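RNA silencing suppressor p19 (Tomato bushy stunt virus, PDB 4J39) suppresses RNA silencing as a homodimer that binds double-stranded siRNA and acts as a molecular caliper, selecting duplexes by length. Local coordinates at residues Trp41-Val46 / Asn74-Arg79; Tyr54-Ala59 / Ile92-Val97; Ile86-Ser91 / Arg106-Leu111. One frame throughout, in Å; residues are numbered along the deposited sequence.

Interaction 1: residues Trp41-Val46 / Asn74-Arg79. With nucleotides of chain B.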
loop_
_atom_site.group_PDB
_atom_site.type_symbol
_atom_site.label_atom_id
_atom_site.label_comp_id
_atom_site.label_asym_id
_atom_site.label_seq_id
_atom_site.Cartn_x
_atom_site.Cartn_y
_atom_site.Cartn_z
ATOM N N TRP A 41 -1.095 5.651 11.709
ATOM C CA TRP A 41 -0.029 4.817 12.081
ATOM C C TRP A 41 -0.457 3.978 13.315
ATOM O O TRP A 41 -1.034 4.550 14.243
ATOM C CB TRP A 41 1.164 5.551 12.500
ATOM C CG TRP A 41 2.200 5.981 11.381
ATOM C CD1 TRP A 41 2.350 7.198 10.836
ATOM C CD2 TRP A 41 3.134 5.128 10.778
ATOM N NE1 TRP A 41 3.344 7.155 9.932
ATOM C CE2 TRP A 41 3.831 5.891 9.820
ATOM C CE3 TRP A 41 3.418 3.789 10.885
ATOM C CZ2 TRP A 41 4.784 5.331 9.072
ATOM C CZ3 TRP A 41 4.361 3.215 10.074
ATOM C CH2 TRP A 41 5.059 4.037 9.182
ATOM N N GLY A 42 -0.272 2.685 13.169
ATOM C CA GLY A 42 -0.604 1.681 14.190
ATOM C C GLY A 42 0.639 0.941 14.603
ATOM O O GLY A 42 1.426 0.462 13.768
ATOM N N PHE A 43 0.805 0.788 15.952
ATOM C CA PHE A 43 1.875 0.045 16.584
ATOM C C PHE A 43 1.310 -0.898 17.633
ATOM O O PHE A 43 0.762 -0.430 18.637
ATOM C CB PHE A 43 2.945 0.921 17.215
ATOM C CG PHE A 43 3.327 2.148 16.385
ATOM C CD1 PHE A 43 2.987 3.409 16.800
ATOM C CD2 PHE A 43 4.024 1.983 15.201
ATOM C CE1 PHE A 43 3.268 4.560 16.001
ATOM C CE2 PHE A 43 4.356 3.117 14.396
ATOM C CZ PHE A 43 4.017 4.381 14.810
ATOM N N GLY A 44 1.353 -2.176 17.340
ATOM C CA GLY A 44 0.551 -3.170 18.105
ATOM C C GLY A 44 -0.901 -2.762 18.150
ATOM O O GLY A 44 -1.541 -2.592 17.075
ATOM N N LYS A 45 -1.428 -2.514 19.364
ATOM C CA LYS A 45 -2.841 -2.173 19.533
ATOM C C LYS A 45 -3.170 -0.670 19.388
ATOM O O LYS A 45 -4.361 -0.290 19.340
ATOM C CB LYS A 45 -3.391 -2.674 20.948
ATOM C CG LYS A 45 -3.194 -4.095 21.211
ATOM C CD LYS A 45 -4.230 -4.524 22.344
ATOM C CE LYS A 45 -4.209 -6.023 22.711
ATOM N NZ LYS A 45 -5.587 -6.371 23.435
ATOM N N VAL A 46 -2.164 0.194 19.341
ATOM C CA VAL A 46 -2.380 1.589 19.542
ATOM C C VAL A 46 -2.373 2.221 18.128
ATOM O O VAL A 46 -1.480 1.860 17.350
ATOM C CB VAL A 46 -1.253 2.173 20.361
ATOM C CG1 VAL A 46 -1.464 3.687 20.635
ATOM C CG2 VAL A 46 -1.142 1.401 21.748
ATOM N N ASN A 74 9.728 6.526 14.506
ATOM C CA ASN A 74 10.502 5.645 15.366
ATOM C C ASN A 74 10.405 6.076 16.861
ATOM O O ASN A 74 10.396 5.226 17.751
ATOM C CB ASN A 74 11.939 5.710 14.991
ATOM C CG ASN A 74 12.695 4.607 15.603
ATOM O OD1 ASN A 74 12.464 3.422 15.296
ATOM N ND2 ASN A 74 13.545 4.960 16.574
ATOM N N TYR A 75 10.386 7.361 17.120
ATOM C CA TYR A 75 10.293 7.823 18.502
ATOM C C TYR A 75 8.951 7.329 19.068
ATOM O O TYR A 75 8.851 6.678 20.180
ATOM C CB TYR A 75 10.425 9.311 18.563
ATOM C CG TYR A 75 10.321 9.693 20.005
ATOM C CD1 TYR A 75 11.268 9.146 20.934
ATOM C CD2 TYR A 75 9.258 10.475 20.481
ATOM C CE1 TYR A 75 11.165 9.431 22.301
ATOM C CE2 TYR A 75 9.175 10.802 21.859
ATOM C CZ TYR A 75 10.102 10.233 22.771
ATOM O OH TYR A 75 9.987 10.556 24.148
ATOM N N ALA A 76 7.880 7.584 18.347
ATOM C CA ALA A 76 6.578 7.121 18.803
ATOM C C ALA A 76 6.466 5.626 18.961
ATOM O O ALA A 76 5.879 5.085 19.975
ATOM C CB ALA A 76 5.441 7.640 17.748
ATOM N N ALA A 77 6.946 4.869 18.010
ATOM C CA ALA A 77 6.840 3.452 17.971
ATOM C C ALA A 77 7.741 2.756 19.071
ATOM O O ALA A 77 7.334 1.729 19.596
ATOM C CB ALA A 77 7.286 2.900 16.626
ATOM N N SER A 78 8.851 3.347 19.385
ATOM C CA SER A 78 9.877 2.734 20.333
ATOM C C SER A 78 9.305 2.577 21.772
ATOM O O SER A 78 9.809 1.788 22.546
ATOM C CB SER A 78 11.228 3.424 20.281
ATOM O OG SER A 78 11.152 4.750 20.709
ATOM N N ARG A 79 8.275 3.346 22.072
ATOM C CA ARG A 79 7.550 3.236 23.351
ATOM C C ARG A 79 6.920 1.871 23.568
ATOM O O ARG A 79 6.649 1.438 24.725
ATOM C CB ARG A 79 6.478 4.320 23.317
ATOM C CG ARG A 79 5.522 4.362 24.510
ATOM C CD ARG A 79 6.340 4.463 25.776
ATOM N NE ARG A 79 5.462 4.542 26.907
ATOM C CZ ARG A 79 4.885 3.429 27.424
ATOM N NH1 ARG A 79 5.103 2.240 26.935
ATOM N NH2 ARG A 79 4.099 3.581 28.494
ATOM P P A B 8 -8.881 -12.016 21.138
ATOM O OP1 A B 8 -9.548 -11.485 22.339
ATOM O OP2 A B 8 -9.846 -12.396 20.094
ATOM O "O5'" A B 8 -7.833 -10.887 20.600
ATOM C "C5'" A B 8 -6.751 -10.451 21.429
ATOM C "C4'" A B 8 -5.735 -9.590 20.741
ATOM O "O4'" A B 8 -4.824 -10.357 19.911
ATOM C "C3'" A B 8 -6.346 -8.566 19.793
ATOM O "O3'" A B 8 -6.927 -7.526 20.570
ATOM C "C2'" A B 8 -5.118 -8.181 18.980
ATOM O "O2'" A B 8 -4.117 -7.441 19.660
ATOM C "C1'" A B 8 -4.578 -9.580 18.732
ATOM N N9 A B 8 -5.132 -10.174 17.494
ATOM C C8 A B 8 -6.201 -11.016 17.317
ATOM N N7 A B 8 -6.415 -11.333 16.064
ATOM C C5 A B 8 -5.407 -10.704 15.337
ATOM C C6 A B 8 -5.067 -10.674 13.941
ATOM N N6 A B 8 -5.744 -11.290 12.911
ATOM N N1 A B 8 -4.009 -9.876 13.599
ATOM C C2 A B 8 -3.360 -9.240 14.588
ATOM N N3 A B 8 -3.603 -9.188 15.893
ATOM C C4 A B 8 -4.638 -9.955 16.223
#
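F43, the last residue of strand 36-43, lays one face of its ring on A77 in helix 70-78 and brings CE1 obliquely to the methyl of A76. The side chain leaves the strand on the helix side, its CA-CB bond aimed at the helix. At CB the first torsion (chi1 -41°) sets CG anti to the carbonyl carbon and beside the backbone N, which puts the ring face over the A77 methyl. CG already lies 4.0 Å from A77 CB. CD2 and CE2 both approach the same methyl, with CD2 at 3.7 Å from A77 CB, while CD1 runs over the helix backbone, 4.0 Å from A77 CA. Farther out, CE1 meets A76 CB at 4.2 Å, and at the tip CZ is again 4.0 Å from A77 CB. The methyl of A77 therefore sits over the face in a CH-pi contact, 18° off the ring normal and displaced toward the CD2-CE2 side. No hydrogen bond joins the segments; two small alanines let the ring lie close to the helix.

Just beyond F43 the chain reverses in a type II' turn ending at V46, closed by backbone bonds F43 N to V46 O and V46 N to F43 O. G44 takes the positive-phi corner. K45, extended beyond CG, reaches from this turn toward the RNA, where its NZ makes a weak hydrogen bond of 3.4 Å to O3' of adenosine 8 of chain B.

F43, on the helix-facing side of strand 36-43, also meets V73 of helix 70-78 and C88 of the adjacent strand 87-94, while A77 touches L108 of helix 108-124.

Interaction 2: residues Tyr54-Ala59 / Ile92-Val97. With SO4 (sulfate ion), chain F; nucleotides of chain B.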
loop_
_atom_site.group_PDB
_atom_site.type_symbol
_atom_site.label_atom_id
_atom_site.label_comp_id
_atom_site.label_asym_id
_atom_site.label_seq_id
_atom_site.Cartn_x
_atom_site.Cartn_y
_atom_site.Cartn_z
ATOM N N TYR A 54 -5.674 19.265 2.063
ATOM C CA TYR A 54 -4.789 19.008 0.979
ATOM C C TYR A 54 -5.475 19.504 -0.285
ATOM O O TYR A 54 -6.586 19.093 -0.580
ATOM C CB TYR A 54 -4.320 17.561 0.797
ATOM C CG TYR A 54 -3.462 17.343 -0.452
ATOM C CD1 TYR A 54 -2.214 17.974 -0.619
ATOM C CD2 TYR A 54 -3.889 16.437 -1.456
ATOM C CE1 TYR A 54 -1.478 17.768 -1.733
ATOM C CE2 TYR A 54 -3.111 16.189 -2.566
ATOM C CZ TYR A 54 -1.921 16.898 -2.735
ATOM O OH TYR A 54 -1.214 16.621 -3.915
ATOM N N ASP A 55 -4.811 20.378 -1.032
ATOM C CA ASP A 55 -5.525 21.055 -2.163
ATOM C C ASP A 55 -4.824 20.835 -3.496
ATOM O O ASP A 55 -5.129 21.563 -4.486
ATOM C CB ASP A 55 -5.710 22.560 -1.933
ATOM C CG ASP A 55 -4.385 23.342 -1.994
ATOM O OD1 ASP A 55 -3.280 22.791 -2.298
ATOM O OD2 ASP A 55 -4.499 24.601 -1.810
ATOM N N ARG A 56 -3.859 19.913 -3.506
ATOM C CA ARG A 56 -3.180 19.428 -4.671
ATOM C C ARG A 56 -2.264 20.412 -5.296
ATOM O O ARG A 56 -1.993 20.282 -6.447
ATOM C CB ARG A 56 -4.194 18.985 -5.752
ATOM C CG ARG A 56 -5.148 17.893 -5.395
ATOM C CD ARG A 56 -5.548 17.321 -6.764
ATOM N NE ARG A 56 -6.805 16.590 -6.706
ATOM C CZ ARG A 56 -7.424 16.040 -7.769
ATOM N NH1 ARG A 56 -6.923 16.148 -9.006
ATOM N NH2 ARG A 56 -8.568 15.377 -7.584
ATOM N N THR A 57 -1.820 21.404 -4.539
ATOM C CA THR A 57 -0.764 22.312 -4.956
ATOM C C THR A 57 0.553 21.797 -4.457
ATOM O O THR A 57 0.630 20.928 -3.472
ATOM C CB THR A 57 -1.015 23.724 -4.407
ATOM O OG1 THR A 57 -0.909 23.690 -2.917
ATOM C CG2 THR A 57 -2.373 24.291 -4.875
ATOM N N GLU A 58 1.651 22.374 -4.971
ATOM C CA GLU A 58 2.985 21.980 -4.520
ATOM C C GLU A 58 3.219 22.435 -3.096
ATOM O O GLU A 58 3.851 21.719 -2.336
ATOM C CB GLU A 58 4.119 22.509 -5.416
ATOM C CG GLU A 58 4.080 21.865 -6.803
ATOM C CD GLU A 58 4.985 20.656 -6.958
ATOM O OE1 GLU A 58 5.109 19.809 -6.013
ATOM O OE2 GLU A 58 5.584 20.586 -8.059
ATOM N N ALA A 59 2.733 23.622 -2.769
ATOM C CA ALA A 59 2.812 24.140 -1.411
ATOM C C ALA A 59 2.133 23.207 -0.373
ATOM O O ALA A 59 2.752 22.788 0.618
ATOM C CB ALA A 59 2.206 25.484 -1.343
ATOM N N ILE A 92 -3.157 5.223 4.323
ATOM C CA ILE A 92 -3.560 6.480 3.829
ATOM C C ILE A 92 -4.766 6.260 2.822
ATOM O O ILE A 92 -4.757 5.232 2.091
ATOM C CB ILE A 92 -2.436 7.250 3.084
ATOM C CG1 ILE A 92 -2.939 8.620 2.681
ATOM C CG2 ILE A 92 -1.701 6.352 2.057
ATOM C CD1 ILE A 92 -1.712 9.514 2.148
ATOM N N ARG A 93 -5.766 7.115 2.881
ATOM C CA ARG A 93 -6.868 7.081 1.990
ATOM C C ARG A 93 -7.114 8.467 1.362
ATOM O O ARG A 93 -7.167 9.516 2.072
ATOM C CB ARG A 93 -8.110 6.588 2.716
ATOM C CG ARG A 93 -9.325 6.711 1.839
ATOM C CD ARG A 93 -10.313 5.716 2.103
ATOM N NE ARG A 93 -11.471 5.822 1.196
ATOM C CZ ARG A 93 -12.478 4.964 1.196
ATOM N NH1 ARG A 93 -12.457 3.938 2.039
ATOM N NH2 ARG A 93 -13.519 5.138 0.400
ATOM N N PHE A 94 -7.191 8.467 0.021
ATOM C CA PHE A 94 -7.449 9.695 -0.717
ATOM C C PHE A 94 -8.232 9.357 -2.002
ATOM O O PHE A 94 -7.841 8.419 -2.727
ATOM C CB PHE A 94 -6.114 10.367 -1.025
ATOM C CG PHE A 94 -6.248 11.686 -1.684
ATOM C CD1 PHE A 94 -7.023 12.712 -1.156
ATOM C CD2 PHE A 94 -5.535 11.918 -2.909
ATOM C CE1 PHE A 94 -7.087 13.992 -1.797
ATOM C CE2 PHE A 94 -5.655 13.132 -3.555
ATOM C CZ PHE A 94 -6.390 14.148 -3.013
ATOM N N ARG A 95 -9.355 10.027 -2.221
ATOM C CA ARG A 95 -10.091 9.896 -3.520
ATOM C C ARG A 95 -10.456 8.424 -3.862
ATOM O O ARG A 95 -10.258 7.937 -4.978
ATOM C CB ARG A 95 -9.243 10.470 -4.641
ATOM C CG ARG A 95 -9.036 12.007 -4.498
ATOM C CD ARG A 95 -8.041 12.491 -5.544
ATOM N NE ARG A 95 -8.506 12.199 -6.891
ATOM C CZ ARG A 95 -7.736 12.025 -7.969
ATOM N NH1 ARG A 95 -6.382 12.090 -7.885
ATOM N NH2 ARG A 95 -8.340 11.780 -9.156
ATOM N N GLY A 96 -10.957 7.701 -2.864
ATOM C CA GLY A 96 -11.470 6.388 -3.109
ATOM C C GLY A 96 -10.438 5.257 -3.021
ATOM O O GLY A 96 -10.774 4.063 -3.078
ATOM N N VAL A 97 -9.133 5.602 -2.910
ATOM C CA VAL A 97 -8.116 4.589 -2.864
ATOM C C VAL A 97 -7.349 4.619 -1.528
ATOM O O VAL A 97 -6.976 5.703 -1.056
ATOM C CB VAL A 97 -7.114 4.542 -4.119
ATOM C CG1 VAL A 97 -7.517 5.382 -5.452
ATOM C CG2 VAL A 97 -5.722 4.019 -3.861
HETATM S S SO4 F . -13.512 8.440 -0.404
HETATM O O1 SO4 F . -11.983 8.426 -0.252
HETATM O O2 SO4 F . -14.160 7.321 -1.115
HETATM O O3 SO4 F . -14.230 8.472 0.889
HETATM O O4 SO4 F . -13.817 9.614 -1.220
ATOM P P G B 13 -14.261 1.365 0.422
ATOM O OP1 G B 13 -14.254 2.380 -0.693
ATOM O OP2 G B 13 -14.543 1.775 1.811
ATOM O "O5'" G B 13 -15.322 0.236 0.011
ATOM C "C5'" G B 13 -15.303 -0.306 -1.288
ATOM C "C4'" G B 13 -16.296 -1.438 -1.405
ATOM O "O4'" G B 13 -15.824 -2.508 -0.583
ATOM C "C3'" G B 13 -17.723 -1.200 -0.868
ATOM O "O3'" G B 13 -18.479 -0.496 -1.862
ATOM C "C2'" G B 13 -18.208 -2.618 -0.668
ATOM O "O2'" G B 13 -18.479 -3.291 -1.860
ATOM C "C1'" G B 13 -16.952 -3.195 -0.041
ATOM N N9 G B 13 -16.867 -3.096 1.398
ATOM C C8 G B 13 -16.169 -2.216 2.156
ATOM N N7 G B 13 -16.273 -2.424 3.460
ATOM C C5 G B 13 -17.175 -3.479 3.536
ATOM C C6 G B 13 -17.772 -4.151 4.684
ATOM O O6 G B 13 -17.568 -3.960 5.881
ATOM N N1 G B 13 -18.686 -5.194 4.339
ATOM C C2 G B 13 -19.037 -5.525 3.060
ATOM N N2 G B 13 -19.959 -6.522 2.926
ATOM N N3 G B 13 -18.520 -4.900 1.968
ATOM C C4 G B 13 -17.559 -3.902 2.290
ATOM P P U B 12 -10.303 1.824 4.493
ATOM O OP1 U B 12 -10.130 3.198 3.919
ATOM O OP2 U B 12 -11.090 1.855 5.683
ATOM O "O5'" U B 12 -10.887 0.803 3.430
ATOM C "C5'" U B 12 -10.244 0.652 2.133
ATOM C "C4'" U B 12 -10.902 -0.409 1.292
ATOM O "O4'" U B 12 -10.753 -1.663 2.004
ATOM C "C3'" U B 12 -12.426 -0.316 1.181
ATOM O "O3'" U B 12 -12.885 0.588 0.223
ATOM C "C2'" U B 12 -12.745 -1.726 0.728
ATOM O "O2'" U B 12 -12.310 -2.044 -0.584
ATOM C "C1'" U B 12 -11.885 -2.463 1.724
ATOM N N1 U B 12 -12.452 -2.777 3.062
ATOM C C2 U B 12 -13.263 -3.874 3.138
ATOM O O2 U B 12 -13.616 -4.495 2.161
ATOM N N3 U B 12 -13.711 -4.175 4.415
ATOM C C4 U B 12 -13.470 -3.561 5.621
ATOM O O4 U B 12 -13.958 -4.066 6.655
ATOM C C5 U B 12 -12.586 -2.415 5.483
ATOM C C6 U B 12 -12.138 -2.082 4.231
#
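O1 of a sulfate, probably taken up from the crystallisation liquor, takes two hydrogen bonds, from R93 NE on the strand at 3.0 Å and from G96 N in the turn that follows at 2.9 Å. R93 NH2 adds a bond of 2.7 Å to sulfate O2. The other terminal nitrogen, R93 NH1, bridges two RNA phosphates, donating to OP1 of uridine 12 of chain B at 3.1 Å and to OP2 of guanosine 13 of chain B at 3.0 Å. All these anions lie around the edge of the guanidinium, which fixes its rotation about the chain.

On the other side of the strand, F94 points inward. The edge of Y54 is turned to its face in an offset T-shaped pair with planes at 68°, and Y54 CD2 comes to 3.7 Å from F94 CZ. Y54 OH is tied to L123 O of helix 108-124. Next to the rings, the R56 guanidinium lies on that of R95, planes 29° apart, with R56 NH2 3.3 Å from R95 NE, two donors in contact by stacking, not by a hydrogen bond. A bend at chi3 (59°) turns the R95 group to meet it. R95 is held by L125 O through NH1, and by salt bridges to D32 OD2 and the terminal carboxylate of P127; D32 O accepts from R56 NH2.

R95 also packs on H110 of the second subunit. R95 and G96, both at positive phi, form the corner of a type I' turn, the classic two-residue beta hairpin, here between strands 87-94 and 97-104, with R93 just before it on the RNA and F94 turned into the core.

Interaction 3: residues Ile86-Ser91 / Arg106-Leu111. With nucleotides of chain C.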
loop_
_atom_site.group_PDB
_atom_site.type_symbol
_atom_site.label_atom_id
_atom_site.label_comp_id
_atom_site.label_asym_id
_atom_site.label_seq_id
_atom_site.Cartn_x
_atom_site.Cartn_y
_atom_site.Cartn_z
ATOM N N ILE A 86 6.302 -6.528 17.272
ATOM C CA ILE A 86 4.877 -6.202 17.170
ATOM C C ILE A 86 4.550 -5.782 15.715
ATOM O O ILE A 86 5.462 -5.447 14.965
ATOM C CB ILE A 86 4.547 -4.996 18.090
ATOM C CG1 ILE A 86 5.347 -3.715 17.752
ATOM C CG2 ILE A 86 4.789 -5.421 19.569
ATOM C CD1 ILE A 86 5.052 -2.508 18.696
ATOM N N GLY A 87 3.263 -5.740 15.400
ATOM C CA GLY A 87 2.831 -5.366 14.057
ATOM C C GLY A 87 2.767 -3.867 13.926
ATOM O O GLY A 87 2.205 -3.158 14.759
ATOM N N CYS A 88 3.237 -3.365 12.803
ATOM C CA CYS A 88 3.197 -1.930 12.534
ATOM C C CYS A 88 2.597 -1.640 11.176
ATOM O O CYS A 88 2.805 -2.454 10.281
ATOM C CB CYS A 88 4.581 -1.327 12.436
ATOM S SG CYS A 88 5.588 -1.493 13.991
ATOM N N THR A 89 1.757 -0.619 11.109
ATOM C CA THR A 89 0.968 -0.344 9.917
ATOM C C THR A 89 0.767 1.114 9.638
ATOM O O THR A 89 0.378 1.917 10.526
ATOM C CB THR A 89 -0.458 -1.004 9.971
ATOM O OG1 THR A 89 -0.363 -2.392 10.143
ATOM C CG2 THR A 89 -1.178 -0.876 8.699
ATOM N N TYR A 90 1.017 1.521 8.363
ATOM C CA TYR A 90 0.674 2.868 7.953
ATOM C C TYR A 90 -0.468 2.756 6.925
ATOM O O TYR A 90 -0.418 1.829 6.074
ATOM C CB TYR A 90 1.907 3.561 7.266
ATOM C CG TYR A 90 1.516 4.878 6.695
ATOM C CD1 TYR A 90 1.194 6.007 7.466
ATOM C CD2 TYR A 90 1.359 5.027 5.304
ATOM C CE1 TYR A 90 0.885 7.216 6.964
ATOM C CE2 TYR A 90 0.959 6.217 4.731
ATOM C CZ TYR A 90 0.691 7.339 5.510
ATOM O OH TYR A 90 0.348 8.543 5.030
ATOM N N SER A 91 -1.480 3.561 7.026
ATOM C CA SER A 91 -2.543 3.645 6.024
ATOM C C SER A 91 -2.803 5.028 5.594
ATOM O O SER A 91 -2.740 5.962 6.380
ATOM C CB SER A 91 -3.779 3.128 6.646
ATOM O OG SER A 91 -4.599 2.475 5.668
ATOM N N ARG A 106 10.630 -5.009 13.444
ATOM C CA ARG A 106 12.024 -5.166 13.046
ATOM C C ARG A 106 12.232 -4.513 11.669
ATOM O O ARG A 106 13.355 -4.205 11.313
ATOM C CB ARG A 106 12.375 -6.670 12.948
ATOM C CG ARG A 106 13.577 -7.127 13.721
ATOM C CD ARG A 106 13.224 -7.941 14.987
ATOM N NE ARG A 106 12.703 -9.272 14.676
ATOM C CZ ARG A 106 12.392 -10.226 15.563
ATOM N NH1 ARG A 106 12.562 -10.047 16.882
ATOM N NH2 ARG A 106 11.895 -11.376 15.092
ATOM N N THR A 107 11.165 -4.325 10.916
ATOM C CA THR A 107 11.271 -3.765 9.559
ATOM C C THR A 107 10.866 -2.280 9.469
ATOM O O THR A 107 10.633 -1.736 8.395
ATOM C CB THR A 107 10.457 -4.592 8.486
ATOM O OG1 THR A 107 9.028 -4.232 8.596
ATOM C CG2 THR A 107 10.764 -6.064 8.673
ATOM N N LEU A 108 10.728 -1.596 10.592
ATOM C CA LEU A 108 10.070 -0.338 10.593
ATOM C C LEU A 108 10.723 0.701 9.674
ATOM O O LEU A 108 10.008 1.514 9.054
ATOM C CB LEU A 108 9.969 0.268 12.005
ATOM C CG LEU A 108 9.142 1.525 12.222
ATOM C CD1 LEU A 108 7.680 1.480 11.757
ATOM C CD2 LEU A 108 9.232 2.033 13.718
ATOM N N GLN A 109 12.060 0.692 9.591
ATOM C CA GLN A 109 12.730 1.659 8.722
ATOM C C GLN A 109 12.245 1.510 7.222
ATOM O O GLN A 109 11.930 2.508 6.542
ATOM C CB GLN A 109 14.245 1.554 8.869
ATOM C CG GLN A 109 14.924 2.668 8.127
ATOM C CD GLN A 109 16.440 2.837 8.460
ATOM O OE1 GLN A 109 16.961 2.191 9.363
ATOM N NE2 GLN A 109 17.127 3.724 7.716
ATOM N N HIS A 110 12.181 0.273 6.782
ATOM C CA HIS A 110 11.695 -0.036 5.418
ATOM C C HIS A 110 10.185 0.248 5.323
ATOM O O HIS A 110 9.720 0.723 4.271
ATOM C CB HIS A 110 11.964 -1.501 5.061
ATOM C CG HIS A 110 13.398 -1.866 4.839
ATOM N ND1 HIS A 110 14.352 -0.987 4.346
ATOM C CD2 HIS A 110 14.011 -3.069 4.934
ATOM C CE1 HIS A 110 15.510 -1.625 4.221
ATOM N NE2 HIS A 110 15.323 -2.894 4.560
ATOM N N LEU A 111 9.379 -0.024 6.378
ATOM C CA LEU A 111 7.997 0.391 6.311
ATOM C C LEU A 111 7.879 1.935 6.123
ATOM O O LEU A 111 7.071 2.382 5.321
ATOM C CB LEU A 111 7.168 -0.059 7.513
ATOM C CG LEU A 111 7.193 -1.505 7.846
ATOM C CD1 LEU A 111 6.522 -1.708 9.275
ATOM C CD2 LEU A 111 6.514 -2.315 6.764
ATOM P P G C 13 3.922 -10.068 9.417
ATOM O OP1 G C 13 5.385 -9.845 9.133
ATOM O OP2 G C 13 3.241 -11.288 8.944
ATOM O "O5'" G C 13 3.742 -9.983 11.008
ATOM C "C5'" G C 13 4.335 -8.926 11.725
ATOM C "C4'" G C 13 3.924 -8.975 13.178
ATOM O "O4'" G C 13 2.527 -8.685 13.237
ATOM C "C3'" G C 13 4.022 -10.332 13.906
ATOM O "O3'" G C 13 5.377 -10.532 14.330
ATOM C "C2'" G C 13 3.078 -10.118 15.066
ATOM O "O2'" G C 13 3.576 -9.254 16.042
ATOM C "C1'" G C 13 1.955 -9.429 14.313
ATOM N N9 G C 13 0.951 -10.301 13.749
ATOM C C8 G C 13 0.801 -10.719 12.468
ATOM N N7 G C 13 -0.258 -11.490 12.271
ATOM C C5 G C 13 -0.781 -11.635 13.550
ATOM C C6 G C 13 -1.910 -12.415 14.044
ATOM O O6 G C 13 -2.705 -13.105 13.412
ATOM N N1 G C 13 -2.115 -12.314 15.456
ATOM C C2 G C 13 -1.314 -11.605 16.306
ATOM N N2 G C 13 -1.643 -11.660 17.629
ATOM N N3 G C 13 -0.238 -10.889 15.882
ATOM C C4 G C 13 -0.056 -10.925 14.472
#
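Where helix 108-124 starts beneath the beta sheet, its first turn packs on C88 of strand 87-94, a sheet-on-helix contact in the core. The CB of C88 meets both leucines: it lies 3.7 Å from L111 CD1 and 4.2 Å from L108 CD1, so the two branches, one helical turn apart, converge on it. L111 gets there with CG anti to its carbonyl carbon (chi1 -53°) and an extended second torsion, which sends L111 CD1 up to the strand, 3.9 Å from C88 O as well. The thiol, also anti to the carbonyl carbon (chi1 -61°), puts C88 SG beside L108 CD1 at 4.3 Å, farther from L111. The side chains meet by apolar contact, with no hydrogen bond.

The opposite side of the strand faces RNA. G87 CA approaches O4' of guanosine 13 of chain C at 3.4 Å; the glycine, with no side chain, lets the sugar come this near the backbone, while T89 lies against another sugar. L111 is shared, touching V101 of strand 97-104 in the same chain and V97 of the second subunit. Alternate strand residues thus face duplex and helix in turn, the arrangement of the p19 core, whose sheet carries helices on one surface and RNA on the other.

In the fold
Interaction 1 opens first, at the turn joining strands 36-43 and 46-53, and closes on helix 70-78. Before it closes, the chain passes 54-59, where interaction 2 opens, so these two cross. Interaction 3 begins at 86-91, after interaction 1 has closed, and itself crosses interaction 2, whose second segment follows directly along strand 87-94; it closes on helix 108-124. Interactions 1 and 3 are in series yet touch, through probable backbone hydrogen bonds between G42 and T89 and between G44 and G87. Together they fasten helices to one end of the sheet. Interaction 2 lies on the opposite side of the chain's centre, joining the loop before helix 58-65 to the hairpin of strands 87-94 and 97-104.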